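PDB 4WUT: ABC transporter substrate binding protein (Ribose) from Agrobacterium vitis, which binds a monosaccharide, D-fucose in this crystal, in the cleft between its two lobes, probably to deliver sugars to an ABC importer. Local coordinates for residues K53-T58 / K82-L87; N77-K82 / K101-A106; M157-V160 / S165-G168; K213-A218 / I224-A229. All blocks are in the same frame, centred on the assembly; numbering follows the deposited sequence.

Overall arrangement
All four contacts build the two alpha/beta lobes of one chain. Interactions 1 and 2 lie in one lobe, share Lys82 and touch through Ile86, whose CD1 meets Val79 and Ala103. Interaction 1 is a polar meeting at the surface, over the start of strand 25-29; interaction 2 is apolar and partly buried, joining two helices over that sheet. Interactions 3 and 4 are buried, about 14 Å apart between centres, and sit on neighbouring strands, 153-158 and 214-217, tied by backbone bonds from Met157 to Phe216 and Ala218. There the chemistry divides again: 157-160 / 165-168, beside the sugar, is crossed by two side-chain hydrogen bonds, whereas 213-218 / 224-229 packs apolar side chains, one of them against backbone.

Interaction 1: K53-T58 / K82-L87; sequences KAHTIT and KVDAIL
His55 presents an edge of its imidazole to Asp84, and the carboxylate stands almost square to it, the two planes 86° apart. A single oxygen does the touching: OD2 of Asp84 lies in front of the bond joining CD2 and NE2 of the ring, 2.9 Å from His55 CD2. It is 3.0 Å from His55 NE2, so the oxygen straddles the edge instead of lining up with one ring atom. The carboxyl carbon of Asp84 lies in the ring plane, while OD1 is turned away from the histidine. Both side chains leave their backbones in the same manner, with CG beside the backbone N and opposite the carbonyl carbon (chi1 -68° for His55 and -69° for Asp84), and each CB points to the other segment. His55 CA is 8.4 Å from Asp84 CA. The lobe is built on a parallel sheet flanked by helices, in the type I periplasmic binding protein fold, and the two residues sit just ahead of strands 56-60 and 85-88, which flank strand 25-29 between them. The side chains therefore bridge over the start of that middle strand, where His55 also packs on Ile26. Leu279 and Leu282 of helix 267-282 lie against the same histidine, and Ala85 and Leu87 rest on Leu278 of that helix. ND1 of His55 is hydrogen-bonded to a residue adjoining the segments, which should help to fix the rotation of the ring. With a carboxylate oxygen so close to one edge, a protonated imidazole would probably be stabilised.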
# COMPACT_ATOMS: atom_id res chain seq x y z
N LYS A 53 23.38 -15.75 8.52
CA LYS A 53 24.45 -14.98 9.13
C LYS A 53 25.22 -14.04 8.18
O LYS A 53 25.85 -13.09 8.64
CB LYS A 53 25.45 -15.93 9.80
CG LYS A 53 26.72 -15.24 10.31
CD LYS A 53 27.63 -16.19 11.08
CE LYS A 53 28.55 -15.44 12.04
NZ LYS A 53 29.28 -14.32 11.37
N ALA A 54 25.17 -14.31 6.88
CA ALA A 54 26.09 -13.68 5.93
C ALA A 54 25.73 -12.24 5.58
O ALA A 54 26.60 -11.46 5.18
CB ALA A 54 26.16 -14.51 4.66
N HIS A 55 24.47 -11.89 5.71
CA HIS A 55 24.02 -10.56 5.33
C HIS A 55 23.25 -9.90 6.46
O HIS A 55 22.70 -10.58 7.33
CB HIS A 55 23.14 -10.63 4.08
CG HIS A 55 23.90 -11.03 2.85
ND1 HIS A 55 23.92 -12.31 2.37
CD2 HIS A 55 24.67 -10.29 2.01
CE1 HIS A 55 24.67 -12.36 1.28
NE2 HIS A 55 25.13 -11.15 1.04
N THR A 56 23.23 -8.58 6.42
CA THR A 56 22.43 -7.79 7.35
C THR A 56 21.54 -6.88 6.52
O THR A 56 21.77 -6.70 5.32
CB THR A 56 23.33 -6.95 8.26
OG1 THR A 56 24.17 -6.11 7.47
CG2 THR A 56 24.20 -7.85 9.13
N ILE A 57 20.50 -6.30 7.13
CA ILE A 57 19.69 -5.31 6.44
C ILE A 57 19.81 -3.95 7.12
O ILE A 57 20.05 -3.84 8.32
CB ILE A 57 18.17 -5.67 6.33
CG1 ILE A 57 17.51 -5.76 7.71
CG2 ILE A 57 17.95 -6.97 5.56
CD1 ILE A 57 16.05 -6.09 7.65
N THR A 58 19.68 -2.93 6.30
CA THR A 58 19.40 -1.59 6.76
C THR A 58 17.98 -1.29 6.31
O THR A 58 17.51 -1.84 5.32
CB THR A 58 20.39 -0.59 6.15
OG1 THR A 58 20.36 -0.72 4.73
CG2 THR A 58 21.80 -0.86 6.66
N LYS A 82 27.85 0.39 -2.86
CA LYS A 82 28.04 -0.99 -3.29
C LYS A 82 27.43 -2.01 -2.36
O LYS A 82 28.07 -3.00 -1.99
CB LYS A 82 29.52 -1.29 -3.49
CG LYS A 82 29.96 -1.12 -4.92
CD LYS A 82 30.38 0.30 -5.23
CE LYS A 82 31.79 0.31 -5.81
NZ LYS A 82 32.67 1.31 -5.15
N VAL A 83 26.18 -1.77 -1.97
CA VAL A 83 25.44 -2.73 -1.17
C VAL A 83 25.29 -4.00 -1.98
O VAL A 83 25.42 -4.01 -3.21
CB VAL A 83 24.04 -2.19 -0.78
CG1 VAL A 83 24.15 -0.90 0.04
CG2 VAL A 83 23.17 -1.95 -1.99
N ASP A 84 25.07 -5.11 -1.28
CA ASP A 84 24.94 -6.40 -1.95
C ASP A 84 23.63 -6.52 -2.71
O ASP A 84 23.57 -7.22 -3.72
CB ASP A 84 25.04 -7.55 -0.94
CG ASP A 84 26.42 -7.71 -0.35
OD1 ASP A 84 27.37 -7.04 -0.82
OD2 ASP A 84 26.55 -8.52 0.59
N ALA A 85 22.57 -5.86 -2.23
CA ALA A 85 21.22 -5.98 -2.82
C ALA A 85 20.31 -4.89 -2.29
O ALA A 85 20.58 -4.30 -1.25
CB ALA A 85 20.62 -7.35 -2.49
N ILE A 86 19.22 -4.67 -3.00
CA ILE A 86 18.27 -3.62 -2.67
C ILE A 86 16.86 -4.18 -2.72
O ILE A 86 16.46 -4.82 -3.69
CB ILE A 86 18.37 -2.43 -3.65
CG1 ILE A 86 19.76 -1.80 -3.55
CG2 ILE A 86 17.22 -1.42 -3.39
CD1 ILE A 86 20.05 -0.77 -4.62
N LEU A 87 16.12 -3.96 -1.64
CA LEU A 87 14.70 -4.24 -1.58
C LEU A 87 14.02 -2.88 -1.57
O LEU A 87 14.20 -2.13 -0.60
CB LEU A 87 14.33 -4.99 -0.30
CG LEU A 87 12.90 -5.51 -0.18
CD1 LEU A 87 12.62 -6.50 -1.32
CD2 LEU A 87 12.60 -6.13 1.15

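Interaction 2: N77-K82 / K101-A106; sequences NAVNRK and KKAWEA
Val79 drives both of its methyl groups into the flank of segment 101-106. CG2 lies on Ala103, 3.7 Å from its CB and equally close to its CA, so that one methyl covers the side chain and the backbone carbon together. CG1 points further along the helix and spans the last turn: Ala106 CB is 4.1 Å from Val79 CG1, and the carbonyl oxygen of Lys102 lies 3.9 Å from the same methyl. With CG1 opposite the backbone N (chi1 172°) and CG2 beside it, the fork of the valine spans from Ala103 to Ala106, one methyl to each. The small alanines probably let the backbones come close, CA of Val79 to CA of Ala103 being 5.6 Å. Lys102 starts toward the other helix but its extended chain carries the ammonium away. The two segments are the C-terminal ends of helices 68-80 and 97-105, which lie side by side over the sheet of one lobe; Ile86 of strand 85-88 lies beneath both, in contact with Val79 and Ala103. Charges are paired away from the valine: Lys101 NZ bonds Glu105 OE2 at 2.7 Å within its own helix. Arg81, first to leave the helix, lays its guanidinium over Ala78 and forms a salt bridge with Glu25. The side chains that meet are all apolar. The one polar atom touched, the Lys102 oxygen near CG1, already accepts a bond from Ala106 N, so the valine covers a satisfied group, and cohesion rests on close fit and dispersion.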
# COMPACT_ATOMS: atom_id res chain seq x y z
N ASN A 77 22.51 6.37 -3.48
CA ASN A 77 23.53 6.25 -2.46
C ASN A 77 23.84 4.79 -2.12
O ASN A 77 24.99 4.43 -1.89
CB ASN A 77 23.12 7.03 -1.22
CG ASN A 77 23.17 8.54 -1.42
OD1 ASN A 77 23.78 9.03 -2.37
ND2 ASN A 77 22.54 9.28 -0.51
N ALA A 78 22.79 3.97 -2.10
CA ALA A 78 22.96 2.53 -1.88
C ALA A 78 23.81 1.92 -2.99
O ALA A 78 24.69 1.11 -2.73
CB ALA A 78 21.59 1.84 -1.77
N VAL A 79 23.54 2.30 -4.22
CA VAL A 79 24.33 1.81 -5.35
C VAL A 79 25.78 2.28 -5.23
O VAL A 79 26.73 1.52 -5.48
CB VAL A 79 23.73 2.27 -6.67
CG1 VAL A 79 24.65 1.93 -7.83
CG2 VAL A 79 22.37 1.65 -6.89
N ASN A 80 25.97 3.54 -4.85
CA ASN A 80 27.31 4.09 -4.79
C ASN A 80 28.16 3.49 -3.68
O ASN A 80 29.38 3.41 -3.82
CB ASN A 80 27.26 5.62 -4.66
CG ASN A 80 26.79 6.27 -5.95
OD1 ASN A 80 26.85 5.66 -7.02
ND2 ASN A 80 26.33 7.51 -5.86
N ARG A 81 27.54 3.06 -2.59
CA ARG A 81 28.27 2.38 -1.52
C ARG A 81 28.33 0.86 -1.71
O ARG A 81 28.83 0.15 -0.83
CB ARG A 81 27.74 2.76 -0.13
CG ARG A 81 26.45 2.17 0.28
CD ARG A 81 26.08 2.52 1.73
NE ARG A 81 24.76 2.00 2.04
CZ ARG A 81 23.63 2.67 1.85
NH1 ARG A 81 23.64 3.91 1.37
NH2 ARG A 81 22.47 2.08 2.13
N LYS A 82 27.85 0.39 -2.86
CA LYS A 82 28.04 -0.99 -3.29
C LYS A 82 27.43 -2.01 -2.36
O LYS A 82 28.07 -3.00 -1.99
CB LYS A 82 29.52 -1.29 -3.49
CG LYS A 82 29.96 -1.12 -4.92
CD LYS A 82 30.38 0.30 -5.23
CE LYS A 82 31.79 0.31 -5.81
NZ LYS A 82 32.67 1.31 -5.15
N LYS A 101 18.02 1.26 -12.73
CA LYS A 101 18.91 0.94 -13.86
C LYS A 101 20.40 0.98 -13.45
O LYS A 101 21.19 0.11 -13.83
CB LYS A 101 18.67 1.91 -15.01
CG LYS A 101 19.51 1.62 -16.26
CD LYS A 101 19.04 2.52 -17.41
CE LYS A 101 19.75 2.19 -18.71
NZ LYS A 101 21.07 2.87 -18.80
N LYS A 102 20.79 2.03 -12.70
CA LYS A 102 22.13 2.12 -12.16
C LYS A 102 22.48 0.92 -11.25
O LYS A 102 23.59 0.42 -11.30
CB LYS A 102 22.32 3.44 -11.40
CG LYS A 102 22.47 4.65 -12.31
CD LYS A 102 22.63 5.92 -11.49
CE LYS A 102 22.69 7.15 -12.37
NZ LYS A 102 22.60 8.41 -11.55
N ALA A 103 21.54 0.47 -10.42
CA ALA A 103 21.76 -0.72 -9.60
C ALA A 103 22.02 -1.93 -10.49
O ALA A 103 22.97 -2.69 -10.27
CB ALA A 103 20.56 -0.97 -8.71
N TRP A 104 21.18 -2.09 -11.49
CA TRP A 104 21.35 -3.19 -12.45
C TRP A 104 22.70 -3.15 -13.17
O TRP A 104 23.37 -4.18 -13.31
CB TRP A 104 20.19 -3.20 -13.43
CG TRP A 104 20.24 -4.29 -14.44
CD1 TRP A 104 19.86 -5.59 -14.26
CD2 TRP A 104 20.67 -4.18 -15.79
NE1 TRP A 104 20.04 -6.30 -15.42
CE2 TRP A 104 20.55 -5.46 -16.38
CE3 TRP A 104 21.16 -3.13 -16.56
CZ2 TRP A 104 20.88 -5.70 -17.71
CZ3 TRP A 104 21.50 -3.37 -17.89
CH2 TRP A 104 21.36 -4.65 -18.44
N GLU A 105 23.13 -1.97 -13.60
CA GLU A 105 24.42 -1.83 -14.26
C GLU A 105 25.59 -2.16 -13.32
O GLU A 105 26.64 -2.64 -13.78
CB GLU A 105 24.53 -0.42 -14.85
CG GLU A 105 23.57 -0.23 -16.01
CD GLU A 105 23.43 1.21 -16.47
OE1 GLU A 105 23.72 2.13 -15.68
OE2 GLU A 105 23.01 1.40 -17.63
N ALA A 106 25.38 -1.92 -12.03
CA ALA A 106 26.33 -2.25 -10.97
C ALA A 106 26.27 -3.70 -10.53
O ALA A 106 26.98 -4.10 -9.60
CB ALA A 106 26.09 -1.36 -9.78

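Interaction 3: M157-V160 / S165-G168; sequences MSYV and SEIG. With FCB (beta-D-fucopyranose), chain E.
Three torsions set up the meeting of Tyr159 and Glu166. Tyr159 places CG between its backbone N and carbonyl carbon (chi1 42°), sending the ring toward the start of helix 164-180. The first torsion of Glu166, with CG opposite the backbone N, lays that carbon over one face of the ring, and a bend at chi2 (-91°) then turns the carboxylate to Ser158. Glu166 CG lies 4.0 Å from the ring centroid of Tyr159 and 16° off the normal, a CH-pi contact set toward the rim, and Glu166 CB is 3.6 Å from Tyr159 CZ. The carboxylate stands nearly perpendicular to the ring. Its OE2 accepts a 2.7 Å hydrogen bond from Ser158 OG, on the anti side and slightly out of the carboxylate plane, while OE1 takes the backbone N-H of Gly162. At the phenol end, Ser165 OG arrives in the ring plane and makes a 2.8 Å hydrogen bond with Tyr159 OH, either hydroxyl being a possible donor. The segments are the strand end and first helical turn of a beta-alpha-beta unit, and the loop side of that unit opens on the sugar cleft. Ser165 OG is also 3.0 Å from O3 of beta-D-fucopyranose, and the single serine proton could serve either that O3 or the tyrosine oxygen; Tyr159 CE2 is 3.6 Å from the sugar's O4. Arg169 and Asn219 bond the sugar from the same lobe. The chemistry implies a layered pocket wall: Glu166, gripped at both oxygens and so probably ionised, backs the tyrosine, which probably helps to position the serine hydroxyl that meets the sugar.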
# COMPACT_ATOMS: atom_id res chain seq x y z
N MSE A 157 -11.06 8.80 -1.69
CA MSE A 157 -9.94 9.42 -0.97
C MSE A 157 -8.70 8.60 -1.26
O MSE A 157 -8.52 7.47 -0.76
CB MSE A 157 -10.21 9.45 0.55
CG MSE A 157 -11.64 9.84 0.92
SE MSE A 157 -12.31 11.50 0.10
CE MSE A 157 -11.24 12.78 1.01
N SER A 158 -7.82 9.18 -2.09
CA SER A 158 -6.59 8.51 -2.47
C SER A 158 -5.39 9.18 -1.80
O SER A 158 -5.56 10.00 -0.92
CB SER A 158 -6.46 8.48 -3.98
OG SER A 158 -5.36 7.67 -4.36
N TYR A 159 -4.20 8.73 -2.17
CA TYR A 159 -3.00 9.09 -1.43
C TYR A 159 -2.04 9.87 -2.32
O TYR A 159 -2.10 11.10 -2.36
CB TYR A 159 -2.35 7.87 -0.73
CG TYR A 159 -2.25 6.56 -1.44
CD1 TYR A 159 -3.37 5.77 -1.65
CD2 TYR A 159 -1.01 6.03 -1.78
CE1 TYR A 159 -3.29 4.54 -2.24
CE2 TYR A 159 -0.92 4.79 -2.37
CZ TYR A 159 -2.06 4.04 -2.60
OH TYR A 159 -1.98 2.81 -3.18
N VAL A 160 -1.14 9.17 -3.00
CA VAL A 160 -0.19 9.83 -3.91
C VAL A 160 -0.56 9.46 -5.33
O VAL A 160 -0.50 8.27 -5.72
CB VAL A 160 1.27 9.43 -3.59
CG1 VAL A 160 2.25 10.05 -4.60
CG2 VAL A 160 1.68 9.87 -2.16
N SER A 165 1.27 1.43 -6.41
CA SER A 165 0.12 0.68 -5.86
C SER A 165 -1.20 1.44 -6.10
O SER A 165 -2.27 0.83 -6.27
CB SER A 165 0.32 0.44 -4.38
OG SER A 165 0.49 1.67 -3.69
N GLU A 166 -1.12 2.76 -6.17
CA GLU A 166 -2.30 3.61 -6.27
C GLU A 166 -2.98 3.46 -7.64
O GLU A 166 -4.20 3.48 -7.73
CB GLU A 166 -1.90 5.08 -6.06
CG GLU A 166 -3.06 6.02 -5.81
CD GLU A 166 -3.64 6.67 -7.07
OE1 GLU A 166 -2.99 6.64 -8.14
OE2 GLU A 166 -4.77 7.23 -6.98
N ILE A 167 -2.19 3.37 -8.70
CA ILE A 167 -2.73 3.28 -10.07
C ILE A 167 -3.73 2.13 -10.22
O ILE A 167 -4.86 2.32 -10.66
CB ILE A 167 -1.62 3.03 -11.08
CG1 ILE A 167 -0.60 4.18 -11.08
CG2 ILE A 167 -2.21 2.84 -12.48
CD1 ILE A 167 0.65 3.88 -11.90
N GLY A 168 -3.28 0.93 -9.86
CA GLY A 168 -4.10 -0.25 -10.00
C GLY A 168 -5.22 -0.27 -8.99
O GLY A 168 -6.34 -0.64 -9.31
C1 FCB E . -0.26 0.79 1.64
C2 FCB E . 0.30 0.98 0.23
C3 FCB E . 1.64 1.46 0.25
C4 FCB E . 1.75 2.74 1.13
C5 FCB E . 1.11 2.36 2.49
C6 FCB E . 1.14 3.54 3.51
O1 FCB E . -1.59 0.64 1.49
O2 FCB E . 0.28 -0.34 -0.39
O3 FCB E . 2.00 1.75 -1.12
O4 FCB E . 1.10 3.87 0.50
O5 FCB E . -0.20 2.03 2.33

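Interaction 4: K213-A218 / I224-A229; sequences KGIFGA and IGMGRA
Apolar side-chain contact comes first: Ile215 and Met226, a selenomethionine in this crystal, lie alongside each other, running opposite ways. SE of Met226 lies 3.8 Å from Ile215 CG1 and 4.0 Å from Ile215 CG2, and its CG is 4.1 Å from the CD1 tip of the same isoleucine. The second kind is side chain against backbone. The extended chain of Met226 carries SE to Gly217, and the bend at the last torsion (chi3 72°) folds CE back beside it. SE is 3.4 Å from Gly217 N and 3.7 Å from Gly217 CA, settling on the strand where there is no side chain. Strand 214-217 and helix 220-232 open a beta-alpha-beta unit of the second lobe; the axes of the two segments approach to 8.6 Å and are roughly antiparallel, at 148°. Thr202 of helix 195-208 touches both Ile215 and Met226, while Phe216 points to the other face of the sheet and stacks on Phe173. Nothing polar is exchanged between the segments, so their contact rests on dispersion, centred on the polarisable selenium that stands in for the methionine sulfur.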
# COMPACT_ATOMS: atom_id res chain seq x y z
N LYS A 213 -23.30 8.68 0.03
CA LYS A 213 -23.71 7.38 0.50
C LYS A 213 -22.56 6.50 0.96
O LYS A 213 -22.77 5.60 1.77
CB LYS A 213 -24.52 6.64 -0.57
CG LYS A 213 -25.88 7.26 -0.83
CD LYS A 213 -26.65 6.52 -1.91
CE LYS A 213 -28.02 6.13 -1.43
NZ LYS A 213 -28.82 7.30 -0.99
N GLY A 214 -21.35 6.75 0.44
CA GLY A 214 -20.21 5.93 0.77
C GLY A 214 -18.90 6.63 0.47
O GLY A 214 -18.88 7.65 -0.21
N ILE A 215 -17.81 6.06 0.98
CA ILE A 215 -16.50 6.71 0.90
C ILE A 215 -15.41 5.64 1.03
O ILE A 215 -15.50 4.74 1.88
CB ILE A 215 -16.37 7.86 1.95
CG1 ILE A 215 -15.05 8.63 1.78
CG2 ILE A 215 -16.53 7.33 3.37
CD1 ILE A 215 -15.05 9.95 2.54
N PHE A 216 -14.44 5.73 0.14
CA PHE A 216 -13.32 4.80 0.02
C PHE A 216 -12.01 5.50 0.35
O PHE A 216 -11.72 6.55 -0.19
CB PHE A 216 -13.30 4.26 -1.42
CG PHE A 216 -12.14 3.38 -1.76
CD1 PHE A 216 -11.80 2.30 -0.97
CD2 PHE A 216 -11.39 3.61 -2.92
CE1 PHE A 216 -10.75 1.46 -1.30
CE2 PHE A 216 -10.34 2.78 -3.23
CZ PHE A 216 -10.01 1.73 -2.42
N GLY A 217 -11.25 4.93 1.28
CA GLY A 217 -9.95 5.43 1.68
C GLY A 217 -8.88 4.44 1.27
O GLY A 217 -8.83 3.33 1.80
N ALA A 218 -8.00 4.81 0.34
CA ALA A 218 -7.28 3.80 -0.41
C ALA A 218 -5.95 3.31 0.15
O ALA A 218 -5.30 2.46 -0.45
CB ALA A 218 -7.10 4.27 -1.86
N ILE A 224 -7.33 6.04 7.91
CA ILE A 224 -7.37 6.47 9.31
C ILE A 224 -7.89 7.90 9.41
O ILE A 224 -8.78 8.22 10.20
CB ILE A 224 -6.00 6.34 9.97
CG1 ILE A 224 -5.62 4.85 10.05
CG2 ILE A 224 -6.04 6.98 11.37
CD1 ILE A 224 -4.24 4.56 10.49
N GLY A 225 -7.36 8.80 8.59
CA GLY A 225 -7.87 10.15 8.62
C GLY A 225 -9.35 10.22 8.27
O GLY A 225 -10.08 11.01 8.82
N MSE A 226 -9.74 9.42 7.29
CA MSE A 226 -11.13 9.30 6.86
C MSE A 226 -12.02 8.87 8.03
O MSE A 226 -13.04 9.49 8.30
CB MSE A 226 -11.22 8.27 5.74
CG MSE A 226 -12.61 8.05 5.22
SE MSE A 226 -12.64 6.62 3.91
CE MSE A 226 -12.34 5.11 5.10
N GLY A 227 -11.62 7.81 8.72
CA GLY A 227 -12.44 7.32 9.80
C GLY A 227 -12.58 8.36 10.89
O GLY A 227 -13.66 8.58 11.43
N ARG A 228 -11.48 9.03 11.19
CA ARG A 228 -11.51 10.03 12.26
C ARG A 228 -12.42 11.19 11.87
O ARG A 228 -13.15 11.71 12.71
CB ARG A 228 -10.10 10.53 12.56
CG ARG A 228 -9.23 9.49 13.18
CD ARG A 228 -7.88 10.03 13.61
NE ARG A 228 -7.07 8.96 14.18
CZ ARG A 228 -5.81 9.09 14.56
NH1 ARG A 228 -5.21 10.27 14.44
NH2 ARG A 228 -5.16 8.05 15.06
N ALA A 229 -12.38 11.60 10.60
CA ALA A 229 -13.26 12.65 10.10
C ALA A 229 -14.73 12.28 10.20
O ALA A 229 -15.56 13.10 10.59
CB ALA A 229 -12.91 13.00 8.65